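Local coordinates for Alpha/beta hydrolase (PDB 6KMO), which probably hydrolyses carboxylic esters, as an esterase or lipase of the alpha/beta hydrolase fold, at residues 148-153 with 190-195. The protein carries 2 engineered substitutions. Numbering follows the deposited sequence.
Sequences VAINQA and ALQAKQ
The carboxamide of Gln192 reaches across from its helix to the backbone carbonyl of Ile150, making a hydrogen bond that is the only one between the two segments. Gln192 NE2 lies 3.1 Å from Ile150 O, with the N-H aimed almost straight at the oxygen (175°). The acceptor lies in the plane of the amide, but the donor comes in from above the plane of the Ile150 carbonyl, off the lone-pair directions. An extended chain beyond CG, with CG anti to the carbonyl carbon (chi1 -74°), carries the amide across between segments 148-153 and 190-195, whose nearest CA atoms, those of Asn151 and Gln192, are 8.7 Å apart. The Ile150 side chain flanks the same nitrogen, CD1 at 3.9 Å from Gln192 NE2. The carbonyl oxygen of the amide, Gln192 OE1, turns to the next residue of the helix, 4.2 Å from Asn151 CA, and, although buried, has no hydrogen-bonding partner in the model.

Gln192 NE2 also makes a weak hydrogen bond to Ser188 O, one turn back in its own helix, and Tyr154 packs against Gln192. Leu8 of the second subunit packs on Gln192, and Leu4 of that subunit on Asn151. Within the alpha/beta hydrolase fold the contact joins the start of helix 148-163, which follows strand 132-136, to the C-terminal end of helix 181-195, which follows strand 174-179.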
loop_
_atom_site.group_PDB
_atom_site.type_symbol
_atom_site.label_atom_id
_atom_site.label_comp_id
_atom_site.label_asym_id
_atom_site.label_seq_id
_atom_site.Cartn_x
_atom_site.Cartn_y
_atom_site.Cartn_z
ATOM N N VAL A 148 21.846 -22.982 -6.562
ATOM C CA VAL A 148 21.467 -23.379 -7.915
ATOM C C VAL A 148 20.354 -22.493 -8.457
ATOM O O VAL A 148 20.441 -21.958 -9.572
ATOM C CB VAL A 148 21.070 -24.865 -7.936
ATOM C CG1 VAL A 148 20.426 -25.231 -9.277
ATOM C CG2 VAL A 148 22.274 -25.742 -7.657
ATOM N N ALA A 149 19.256 -22.379 -7.707
ATOM C CA ALA A 149 18.092 -21.652 -8.203
ATOM C C ALA A 149 18.397 -20.175 -8.393
ATOM O O ALA A 149 17.962 -19.580 -9.381
ATOM C CB ALA A 149 16.906 -21.833 -7.263
ATOM N N ILE A 150 19.123 -19.553 -7.456
ATOM C CA ILE A 150 19.396 -18.123 -7.637
ATOM C C ILE A 150 20.346 -17.886 -8.809
ATOM O O ILE A 150 20.321 -16.814 -9.427
ATOM C CB ILE A 150 19.862 -17.410 -6.347
ATOM C CG1 ILE A 150 21.167 -18.006 -5.831
ATOM C CG2 ILE A 150 18.744 -17.422 -5.303
ATOM C CD1 ILE A 150 21.990 -17.025 -5.041
ATOM N N ASN A 151 21.190 -18.865 -9.137
ATOM C CA ASN A 151 22.015 -18.757 -10.329
ATOM C C ASN A 151 21.157 -18.850 -11.583
ATOM O O ASN A 151 21.331 -18.061 -12.522
ATOM C CB ASN A 151 23.071 -19.843 -10.350
ATOM C CG ASN A 151 23.849 -19.814 -11.633
ATOM O OD1 ASN A 151 24.558 -18.860 -11.878
ATOM N ND2 ASN A 151 23.658 -20.786 -12.473
ATOM N N GLN A 152 20.234 -19.818 -11.618
ATOM C CA GLN A 152 19.307 -19.920 -12.738
ATOM C C GLN A 152 18.529 -18.632 -12.915
ATOM O O GLN A 152 18.366 -18.149 -14.040
ATOM C CB GLN A 152 18.337 -21.084 -12.532
ATOM C CG GLN A 152 18.990 -22.445 -12.625
ATOM C CD GLN A 152 18.119 -23.550 -12.101
ATOM O OE1 GLN A 152 17.326 -23.362 -11.192
ATOM N NE2 GLN A 152 18.292 -24.734 -12.653
ATOM N N ALA A 153 18.050 -18.057 -11.812
ATOM C CA ALA A 153 17.286 -16.819 -11.885
ATOM C C ALA A 153 18.124 -15.688 -12.468
ATOM O O ALA A 153 17.636 -14.921 -13.312
ATOM C CB ALA A 153 16.811 -16.454 -10.482
ATOM N N ALA A 190 19.274 -9.183 -7.738
ATOM C CA ALA A 190 19.738 -7.801 -7.747
ATOM C C ALA A 190 21.165 -7.687 -7.208
ATOM O O ALA A 190 21.978 -6.919 -7.743
ATOM C CB ALA A 190 18.779 -6.905 -6.963
ATOM N N LEU A 191 21.495 -8.439 -6.160
ATOM C CA LEU A 191 22.840 -8.370 -5.582
ATOM C C LEU A 191 23.867 -9.029 -6.497
ATOM O O LEU A 191 25.003 -8.550 -6.606
ATOM C CB LEU A 191 22.846 -8.989 -4.192
ATOM C CG LEU A 191 22.119 -8.188 -3.105
ATOM C CD1 LEU A 191 21.851 -9.031 -1.881
ATOM C CD2 LEU A 191 22.885 -6.920 -2.754
ATOM N N GLN A 192 23.496 -10.105 -7.190
ATOM C CA GLN A 192 24.397 -10.653 -8.202
ATOM C C GLN A 192 24.613 -9.640 -9.320
ATOM O O GLN A 192 25.747 -9.424 -9.763
ATOM C CB GLN A 192 23.813 -11.938 -8.784
ATOM C CG GLN A 192 23.884 -13.140 -7.867
ATOM C CD GLN A 192 23.180 -14.326 -8.472
ATOM O OE1 GLN A 192 23.725 -15.004 -9.336
ATOM N NE2 GLN A 192 21.948 -14.560 -8.054
ATOM N N ALA A 193 23.544 -9.015 -9.802
ATOM C CA ALA A 193 23.679 -8.031 -10.874
ATOM C C ALA A 193 24.590 -6.880 -10.464
ATOM O O ALA A 193 25.378 -6.386 -11.279
ATOM C CB ALA A 193 22.303 -7.533 -11.312
ATOM N N LYS A 194 24.524 -6.453 -9.207
ATOM C CA LYS A 194 25.429 -5.403 -8.752
ATOM C C LYS A 194 26.869 -5.893 -8.772
ATOM O O LYS A 194 27.764 -5.207 -9.278
ATOM C CB LYS A 194 25.031 -4.924 -7.358
ATOM C CG LYS A 194 25.971 -3.866 -6.787
ATOM C CD LYS A 194 25.269 -2.968 -5.772
ATOM C CE LYS A 194 24.748 -3.756 -4.582
ATOM N NZ LYS A 194 25.833 -4.460 -3.841
ATOM N N GLN A 195 27.111 -7.098 -8.258
ATOM C CA GLN A 195 28.474 -7.612 -8.220
ATOM C C GLN A 195 29.039 -7.819 -9.619
ATOM O O GLN A 195 30.236 -7.594 -9.852
ATOM C CB GLN A 195 28.518 -8.918 -7.428
ATOM C CG GLN A 195 29.929 -9.330 -7.043
ATOM C CD GLN A 195 30.588 -8.319 -6.122
ATOM O OE1 GLN A 195 29.922 -7.686 -5.297
ATOM N NE2 GLN A 195 31.887 -8.156 -6.261
#